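Local atomic coordinates of Keto/oxoacid ferredoxin oxidoreductase, gamma subunit (Geobacter sulfurreducens, PDB entry 3ON3), a protein that probably serves as the gamma subunit of a keto/oxoacid:ferredoxin oxidoreductase, an enzyme that oxidises oxoacids and passes the electrons to ferredoxin. Residues I8-A13 with I19-I24; S30-K35 with E152-S157; V146-A151 with K169-G174. One frame throughout, in Å; residues are numbered along the deposited sequence. Where two conformers were deposited one is given.

How the contacts relate
Contact 1 closes along the chain before contacts 2 and 3 open, and the segments of those two alternate. Contact 1 packs the start of helix 18-32 on strand 6-12, within the mixed sheet. Contact 2 packs the end of that helix against helix 148-157. Contact 3 joins the same helix 148-157 to helix 164-181. The centres of contacts 1 and 2 lie about 15 Å apart, as do those of contacts 1 and 3; contacts 2 and 3 are about 10 Å apart. Asp-33 OD2 probably accepts a hydrogen bond from Ser-147 N, tying contact 2 to contact 3. The helical layer is thus linked stepwise from the sheet outward. Contacts 1 and 2 also touch the second subunit.

Contact 1: I8-A13 with I19-I24; sequences IRFSGA and ILAGVI. With SO4 (sulfate ion), chain D.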
loop_
_atom_site.group_PDB
_atom_site.type_symbol
_atom_site.label_atom_id
_atom_site.label_comp_id
_atom_site.label_asym_id
_atom_site.label_seq_id
_atom_site.Cartn_x
_atom_site.Cartn_y
_atom_site.Cartn_z
ATOM N N ILE B 8 9.265 -3.134 10.824
ATOM C CA ILE B 8 10.240 -2.889 9.780
ATOM C C ILE B 8 9.852 -1.598 9.060
ATOM O O ILE B 8 8.666 -1.321 8.867
ATOM C CB ILE B 8 10.243 -4.041 8.750
ATOM C CG1 ILE B 8 10.604 -5.369 9.422
ATOM C CG2 ILE B 8 11.175 -3.720 7.574
ATOM C CD1 ILE B 8 10.185 -6.611 8.619
ATOM N N ARG B 9 10.842 -0.811 8.658
ATOM C CA ARG B 9 10.550 0.330 7.813
ATOM C C ARG B 9 11.378 0.264 6.553
ATOM O O ARG B 9 12.554 -0.109 6.578
ATOM C CB ARG B 9 10.785 1.649 8.554
ATOM C CG ARG B 9 9.996 1.735 9.827
ATOM C CD ARG B 9 10.110 3.098 10.480
ATOM N NE ARG B 9 9.696 3.007 11.873
ATOM C CZ ARG B 9 9.640 4.031 12.713
ATOM N NH1 ARG B 9 9.963 5.248 12.296
ATOM N NH2 ARG B 9 9.261 3.833 13.971
ATOM N N PHE B 10 10.735 0.602 5.447
ATOM C CA PHE B 10 11.392 0.618 4.161
ATOM C C PHE B 10 11.450 2.077 3.772
ATOM O O PHE B 10 10.412 2.702 3.540
ATOM C CB PHE B 10 10.577 -0.164 3.127
ATOM C CG PHE B 10 10.295 -1.596 3.516
ATOM C CD1 PHE B 10 11.115 -2.623 3.069
ATOM C CD2 PHE B 10 9.206 -1.912 4.322
ATOM C CE1 PHE B 10 10.859 -3.949 3.421
ATOM C CE2 PHE B 10 8.932 -3.226 4.669
ATOM C CZ PHE B 10 9.760 -4.253 4.218
ATOM N N SER B 11 12.653 2.634 3.729
ATOM C CA SER B 11 12.781 4.046 3.402
ATOM C C SER B 11 13.710 4.285 2.226
ATOM O O SER B 11 14.555 3.452 1.890
ATOM C CB SER B 11 13.189 4.884 4.627
ATOM O OG SER B 11 14.477 4.548 5.122
ATOM N N GLY B 12 13.532 5.430 1.593
ATOM C CA GLY B 12 14.343 5.807 0.461
ATOM C C GLY B 12 13.662 6.993 -0.162
ATOM O O GLY B 12 13.307 7.934 0.539
ATOM N N ALA B 13 13.456 6.935 -1.471
ATOM C CA ALA B 13 12.856 8.046 -2.185
ATOM C C ALA B 13 11.505 7.642 -2.748
ATOM O O ALA B 13 11.139 6.468 -2.736
ATOM C CB ALA B 13 13.772 8.530 -3.288
ATOM N N ILE B 19 6.011 1.300 -0.851
ATOM C CA ILE B 19 4.682 0.922 -0.391
ATOM C C ILE B 19 4.468 -0.529 -0.747
ATOM O O ILE B 19 4.034 -1.327 0.084
ATOM C CB ILE B 19 3.584 1.772 -1.062
ATOM C CG1 ILE B 19 3.688 3.235 -0.618
ATOM C CG2 ILE B 19 2.170 1.192 -0.778
ATOM C CD1 ILE B 19 2.660 4.136 -1.273
ATOM N N LEU B 20 4.788 -0.862 -1.993
ATOM C CA LEU B 20 4.628 -2.224 -2.473
ATOM C C LEU B 20 5.438 -3.164 -1.587
ATOM O O LEU B 20 4.931 -4.199 -1.152
ATOM C CB LEU B 20 5.029 -2.363 -3.954
ATOM C CG LEU B 20 4.975 -3.810 -4.465
ATOM C CD1 LEU B 20 3.625 -4.419 -4.112
ATOM C CD2 LEU B 20 5.276 -3.940 -5.967
ATOM N N ALA B 21 6.681 -2.796 -1.297
ATOM C CA ALA B 21 7.521 -3.654 -0.452
ATOM C C ALA B 21 6.844 -3.878 0.888
ATOM O O ALA B 21 6.776 -4.999 1.381
ATOM C CB ALA B 21 8.917 -3.051 -0.254
ATOM N N GLY B 22 6.353 -2.797 1.475
ATOM C CA GLY B 22 5.618 -2.869 2.718
ATOM C C GLY B 22 4.429 -3.793 2.583
ATOM O O GLY B 22 4.188 -4.655 3.435
ATOM N N VAL B 23 3.683 -3.622 1.500
ATOM C CA VAL B 23 2.509 -4.449 1.274
ATOM C C VAL B 23 2.863 -5.941 1.128
ATOM O O VAL B 23 2.260 -6.796 1.778
ATOM C CB VAL B 23 1.708 -3.971 0.073
ATOM C CG1 VAL B 23 0.754 -5.068 -0.370
ATOM C CG2 VAL B 23 0.966 -2.669 0.420
ATOM N N ILE B 24 3.838 -6.235 0.272
ATOM C CA ILE B 24 4.364 -7.589 0.127
ATOM C C ILE B 24 4.785 -8.222 1.469
ATOM O O ILE B 24 4.399 -9.356 1.782
ATOM C CB ILE B 24 5.533 -7.610 -0.866
ATOM C CG1 ILE B 24 5.027 -7.272 -2.269
ATOM C CG2 ILE B 24 6.221 -8.967 -0.854
ATOM C CD1 ILE B 24 6.123 -7.093 -3.283
HETATM S S SO4 D . 6.090 4.449 -3.803
HETATM O O1 SO4 D . 6.805 4.249 -5.058
HETATM O O2 SO4 D . 4.757 3.871 -3.946
HETATM O O3 SO4 D . 6.772 3.795 -2.697
HETATM O O4 SO4 D . 5.993 5.874 -3.488
#
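Phe-10 on strand 6-12 presents one ring face to helix 18-32, where Ala-21 and Gly-22 meet it. The CB of Ala-21 lies over that face, 4.3 Å from the ring centroid and 20° off the ring normal. This is a CH-pi contact. Gly-22 N also lies over that face, toward the rim, and Gly-22 CA is 3.9 Å from Phe-10 CE2. A small residue and a glycine let the helix lie close to the ring. The first torsion of Phe-10 (chi1 -57°) sets CG beside the backbone N and turns the ring toward the helix. Ile-8 CG2 covers the opposite face, near the rim. Leu-136 and Met-139 of helix 131-143 also touch the ring. This is the tight, buried part of the contact.

The start of the helix segment is looser. Ile-19 is partly exposed, and its CB points away from the strand. Its backbone N donates to O3 of a sulfate ion at 3.2 Å, with an N-H...O angle of 156°. The sulfate is probably from the crystallisation liquor. Gly-17 N of the same chain and Arg-158 NH1 of the second subunit also hydrogen-bond to it, so the site lies where the two chains meet.

The strand and the start of the helix form the first beta-alpha unit of the chain. The contact rests on van der Waals and CH-pi packing, with Gly-22 backbone against the ring and no side-chain polar bond between the two segments. This implies that shape and burial hold the helix on the strand, while the sulfate is bound at the helix start, away from the ring.

Contact 2: S30-K35 with E152-S157; sequences SIYDGK and EKAVLS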
loop_
_atom_site.group_PDB
_atom_site.type_symbol
_atom_site.label_atom_id
_atom_site.label_comp_id
_atom_site.label_asym_id
_atom_site.label_seq_id
_atom_site.Cartn_x
_atom_site.Cartn_y
_atom_site.Cartn_z
ATOM N N SER B 30 0.864 -12.502 6.887
ATOM C CA SER B 30 -0.505 -12.814 7.300
ATOM C C SER B 30 -1.161 -13.851 6.396
ATOM O O SER B 30 -1.485 -14.940 6.840
ATOM C CB SER B 30 -1.352 -11.543 7.347
ATOM O OG SER B 30 -1.180 -10.811 6.149
ATOM N N ILE B 31 -1.353 -13.500 5.130
ATOM C CA ILE B 31 -1.896 -14.434 4.155
ATOM C C ILE B 31 -1.121 -15.743 4.128
ATOM O O ILE B 31 -1.728 -16.813 4.178
ATOM C CB ILE B 31 -1.866 -13.848 2.737
ATOM C CG1 ILE B 31 -2.620 -12.521 2.694
ATOM C CG2 ILE B 31 -2.470 -14.839 1.754
ATOM C CD1 ILE B 31 -2.536 -11.828 1.360
ATOM N N TYR B 32 0.214 -15.666 4.054
ATOM C CA TYR B 32 1.030 -16.877 3.893
ATOM C C TYR B 32 1.635 -17.425 5.167
ATOM O O TYR B 32 1.618 -18.621 5.377
ATOM C CB TYR B 32 2.074 -16.719 2.784
ATOM C CG TYR B 32 1.404 -16.317 1.502
ATOM C CD1 TYR B 32 0.658 -17.239 0.761
ATOM C CD2 TYR B 32 1.464 -15.013 1.057
ATOM C CE1 TYR B 32 0.013 -16.865 -0.406
ATOM C CE2 TYR B 32 0.818 -14.620 -0.098
ATOM C CZ TYR B 32 0.097 -15.544 -0.830
ATOM O OH TYR B 32 -0.535 -15.123 -1.979
ATOM N N ASP B 33 2.134 -16.573 6.048
ATOM C CA ASP B 33 2.780 -17.105 7.250
ATOM C C ASP B 33 1.853 -17.274 8.448
ATOM O O ASP B 33 2.265 -17.817 9.465
ATOM C CB ASP B 33 4.033 -16.308 7.619
ATOM C CG ASP B 33 5.307 -17.131 7.452
ATOM O OD1 ASP B 33 5.202 -18.284 6.981
ATOM O OD2 ASP B 33 6.404 -16.638 7.788
ATOM N N GLY B 34 0.605 -16.823 8.320
ATOM C CA GLY B 34 -0.378 -17.006 9.370
ATOM C C GLY B 34 -0.275 -16.015 10.521
ATOM O O GLY B 34 -0.896 -16.182 11.570
ATOM N N LYS B 35 0.516 -14.971 10.345
ATOM C CA LYS B 35 0.600 -13.958 11.392
ATOM C C LYS B 35 -0.371 -12.796 11.139
ATOM O O LYS B 35 -1.162 -12.824 10.190
ATOM C CB LYS B 35 2.043 -13.459 11.543
ATOM C CG LYS B 35 3.035 -14.575 11.836
ATOM C CD LYS B 35 4.484 -14.096 11.770
ATOM C CE LYS B 35 5.453 -15.201 12.216
ATOM N NZ LYS B 35 6.861 -14.718 12.325
ATOM N N GLU B 152 8.238 -15.147 -0.831
ATOM C CA GLU B 152 8.291 -15.443 -2.254
ATOM C C GLU B 152 6.875 -15.448 -2.860
ATOM O O GLU B 152 6.645 -14.879 -3.926
ATOM C CB GLU B 152 8.951 -16.801 -2.522
ATOM C CG GLU B 152 9.226 -17.010 -4.013
ATOM C CD GLU B 152 9.679 -18.416 -4.387
ATOM O OE1 GLU B 152 9.616 -19.344 -3.542
ATOM O OE2 GLU B 152 10.088 -18.584 -5.552
ATOM N N LYS B 153 5.947 -16.127 -2.188
ATOM C CA LYS B 153 4.554 -16.194 -2.636
ATOM C C LYS B 153 3.952 -14.802 -2.687
ATOM O O LYS B 153 3.345 -14.428 -3.689
ATOM C CB LYS B 153 3.715 -17.083 -1.721
ATOM C CG LYS B 153 3.945 -18.586 -1.902
ATOM C CD LYS B 153 2.859 -19.373 -1.208
ATOM C CE LYS B 153 3.034 -20.860 -1.401
ATOM N NZ LYS B 153 1.880 -21.617 -0.840
ATOM N N ALA B 154 4.135 -14.041 -1.608
ATOM C CA ALA B 154 3.713 -12.633 -1.574
ATOM C C ALA B 154 4.318 -11.769 -2.682
ATOM O O ALA B 154 3.607 -10.974 -3.291
ATOM C CB ALA B 154 3.968 -12.003 -0.186
ATOM N N VAL B 155 5.622 -11.907 -2.936
ATOM C CA VAL B 155 6.254 -11.155 -4.015
ATOM C C VAL B 155 5.586 -11.488 -5.342
ATOM O O VAL B 155 5.146 -10.610 -6.073
ATOM C CB VAL B 155 7.764 -11.447 -4.182
ATOM C CG1 VAL B 155 8.276 -10.829 -5.478
ATOM C CG2 VAL B 155 8.587 -10.928 -3.007
ATOM N N LEU B 156 5.503 -12.772 -5.643
ATOM C CA LEU B 156 5.102 -13.203 -6.974
ATOM C C LEU B 156 3.618 -12.960 -7.263
ATOM O O LEU B 156 3.222 -12.877 -8.403
ATOM C CB LEU B 156 5.484 -14.667 -7.189
ATOM C CG LEU B 156 6.988 -14.919 -7.034
ATOM C CD1 LEU B 156 7.302 -16.408 -7.019
ATOM C CD2 LEU B 156 7.758 -14.207 -8.132
ATOM N N SER B 157 2.813 -12.831 -6.221
ATOM C CA SER B 157 1.391 -12.579 -6.400
ATOM C C SER B 157 1.114 -11.104 -6.716
ATOM O O SER B 157 0.021 -10.756 -7.178
ATOM C CB SER B 157 0.610 -13.013 -5.162
ATOM O OG SER B 157 0.900 -14.361 -4.848
#
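Lys-153 O takes two hydrogen bonds, one from Ser-157 N at 3.0 Å and one from Ser-157 OG at 2.7 Å. The two donors reach it from opposite faces of the carbonyl plane, and OG stands 37° out of that plane. The first is an ordinary i to i+4 backbone bond of helix 148-157. The second folds the serine hydroxyl back on the same helix. Here that helix packs against the end of helix 18-32, a helix-helix contact in the helical layer beside the mixed sheet.

Tyr-32 carries the contact. Its ring is held between aliphatic groups on its two faces. Ile-31 CG2 lies over the centre of one face. Lys-153 CB lies over the centre of the other, 3.8 Å from the centroid and only 5° off the normal, a CH-pi contact. Beyond CG the lysine chain is extended, and CD passes 3.6 Å from Tyr-32 CD1 before the amine leads away. Along its CD2-CE2 side the ring meets Ala-154, whose N is 3.7 Å and CB 4.1 Å from Tyr-32 CE2.

Ala-154 is buried, and Ile-24 and Ala-28 of helix 18-32 also touch it. Lys-153 and Ser-157 are exposed, so the contact runs from a buried alanine to the protein surface. Arg-48 of the second subunit packs on Tyr-32, which places the ring near the subunit interface. At the surface end, Tyr-32 OH lies 3.3 Å from Ser-157 OG.

Contact 3: V146-A151 with K169-G174; sequences VSKEAA and KAFQMG
Lys-148 and Gln-172 both set CG opposite the backbone N, with chi1 at -180° and 177°. From there their chains differ. The lysine stays extended to its amine, which carries NZ across to the second helix. The glutamine bends at chi2 (53°), and this brings its amide to meet NZ. Lys-148 NZ donates to Gln-172 OE1 at 2.9 Å. The donor lies in the carbonyl plane and uses a lone pair of OE1. The other end of the amide is held as well, since Gln-172 NE2 is hydrogen-bonded to Glu-176. The two bonds should limit rotation of the amide. Lys-148 also makes a cation-pi contact with Phe-175.

This is a helix-helix contact, between the first turn of helix 148-157 and the middle of helix 164-181. Ser-147 is the N-cap of the first helix. Its OG accepts from Ala-150 N at 3.0 Å.

Beside the Lys-148 to Gln-172 bond the packing is mostly apolar. Phe-171 is buried and reaches toward the first helix. Its CE1 lies 3.9 Å from Ala-151 CB. Its CZ is 4.0 Å from Lys-148 CG and 3.7 Å from Lys-148 O. Lys-148 CG thus packs against the CZ-CE2 end of the ring, while NZ goes to Gln-172. With an alanine at Lys-148, Gln-172 OE1 would probably be left without its donor, Phe-175 without its cation, and the CZ end of Phe-171 without the CG contact. Elsewhere, Ile-133 of helix 131-143 touches Phe-171, and Val-140 of the same helix touches Ala-151.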
loop_
_atom_site.group_PDB
_atom_site.type_symbol
_atom_site.label_atom_id
_atom_site.label_comp_id
_atom_site.label_asym_id
_atom_site.label_seq_id
_atom_site.Cartn_x
_atom_site.Cartn_y
_atom_site.Cartn_z
ATOM N N VAL B 146 9.541 -13.497 8.360
ATOM C CA VAL B 146 8.643 -14.387 7.618
ATOM C C VAL B 146 9.469 -15.465 6.929
ATOM O O VAL B 146 10.657 -15.251 6.663
ATOM C CB VAL B 146 7.828 -13.625 6.548
ATOM C CG1 VAL B 146 6.882 -12.620 7.213
ATOM C CG2 VAL B 146 8.746 -12.902 5.542
ATOM N N SER B 147 8.853 -16.613 6.630
ATOM C CA SER B 147 9.557 -17.664 5.898
ATOM C C SER B 147 9.891 -17.152 4.508
ATOM O O SER B 147 9.204 -16.276 3.981
ATOM C CB SER B 147 8.717 -18.949 5.802
ATOM O OG SER B 147 7.494 -18.713 5.109
ATOM N N LYS B 148 10.950 -17.697 3.926
ATOM C CA LYS B 148 11.320 -17.362 2.561
ATOM C C LYS B 148 10.163 -17.716 1.624
ATOM O O LYS B 148 9.875 -16.976 0.682
ATOM C CB LYS B 148 12.606 -18.099 2.151
ATOM C CG LYS B 148 13.078 -17.800 0.716
ATOM C CD LYS B 148 14.179 -18.780 0.242
ATOM C CE LYS B 148 14.833 -18.318 -1.066
ATOM N NZ LYS B 148 15.642 -19.410 -1.745
ATOM N N GLU B 149 9.490 -18.835 1.902
ATOM C CA GLU B 149 8.347 -19.244 1.090
ATOM C C GLU B 149 7.202 -18.221 1.125
ATOM O O GLU B 149 6.648 -17.881 0.075
ATOM C CB GLU B 149 7.842 -20.661 1.456
ATOM C CG GLU B 149 6.550 -21.058 0.721
ATOM C CD GLU B 149 5.977 -22.441 1.090
ATOM O OE1 GLU B 149 6.493 -23.122 2.000
ATOM O OE2 GLU B 149 4.984 -22.849 0.450
ATOM N N ALA B 150 6.859 -17.743 2.324
ATOM C CA ALA B 150 5.802 -16.741 2.507
ATOM C C ALA B 150 6.089 -15.498 1.682
ATOM O O ALA B 150 5.227 -14.983 0.966
ATOM C CB ALA B 150 5.670 -16.357 3.985
ATOM N N ALA B 151 7.316 -15.014 1.795
ATOM C CA ALA B 151 7.722 -13.798 1.110
ATOM C C ALA B 151 7.743 -13.991 -0.395
ATOM O O ALA B 151 7.330 -13.101 -1.155
ATOM C CB ALA B 151 9.106 -13.311 1.623
ATOM N N LYS B 169 14.128 -13.730 -9.650
ATOM C CA LYS B 169 15.569 -13.505 -9.657
ATOM C C LYS B 169 15.994 -12.362 -8.721
ATOM O O LYS B 169 16.966 -12.486 -7.971
ATOM C CB LYS B 169 16.064 -13.252 -11.085
ATOM C CG LYS B 169 17.589 -13.200 -11.222
ATOM C CD LYS B 169 17.999 -13.026 -12.678
ATOM C CE LYS B 169 19.510 -12.985 -12.833
ATOM N NZ LYS B 169 20.136 -14.255 -12.350
ATOM N N ALA B 170 15.262 -11.257 -8.759
ATOM C CA ALA B 170 15.561 -10.110 -7.911
ATOM C C ALA B 170 15.443 -10.497 -6.445
ATOM O O ALA B 170 16.291 -10.147 -5.620
ATOM C CB ALA B 170 14.606 -8.934 -8.233
ATOM N N PHE B 171 14.365 -11.197 -6.125
ATOM C CA PHE B 171 14.115 -11.617 -4.757
ATOM C C PHE B 171 15.220 -12.561 -4.268
ATOM O O PHE B 171 15.760 -12.383 -3.178
ATOM C CB PHE B 171 12.746 -12.295 -4.671
ATOM C CG PHE B 171 12.494 -13.012 -3.369
ATOM C CD1 PHE B 171 12.137 -12.303 -2.225
ATOM C CD2 PHE B 171 12.578 -14.400 -3.296
ATOM C CE1 PHE B 171 11.890 -12.966 -1.025
ATOM C CE2 PHE B 171 12.337 -15.077 -2.092
ATOM C CZ PHE B 171 11.991 -14.362 -0.961
ATOM N N GLN B 172 15.541 -13.566 -5.080
ATOM C CA GLN B 172 16.567 -14.552 -4.733
ATOM C C GLN B 172 17.917 -13.871 -4.513
ATOM O O GLN B 172 18.601 -14.132 -3.535
ATOM C CB GLN B 172 16.672 -15.618 -5.838
ATOM C CG GLN B 172 17.753 -16.656 -5.612
ATOM C CD GLN B 172 17.648 -17.317 -4.253
ATOM O OE1 GLN B 172 16.564 -17.636 -3.785
ATOM N NE2 GLN B 172 18.782 -17.506 -3.610
HETATM N N MSE B 173 18.279 -12.977 -5.423
HETATM C CA MSE B 173 19.549 -12.271 -5.341
HETATM C C MSE B 173 19.659 -11.324 -4.157
HETATM O O MSE B 173 20.726 -11.226 -3.537
HETATM C CB MSE B 173 19.837 -11.521 -6.634
HETATM C CG MSE B 173 19.997 -12.435 -7.835
HETATM SE SE MSE B 173 21.004 -11.580 -9.275
HETATM C CE MSE B 173 22.761 -11.558 -8.417
ATOM N N GLY B 174 18.584 -10.597 -3.863
ATOM C CA GLY B 174 18.566 -9.770 -2.672
ATOM C C GLY B 174 18.868 -10.656 -1.462
ATOM O O GLY B 174 19.711 -10.346 -0.596
#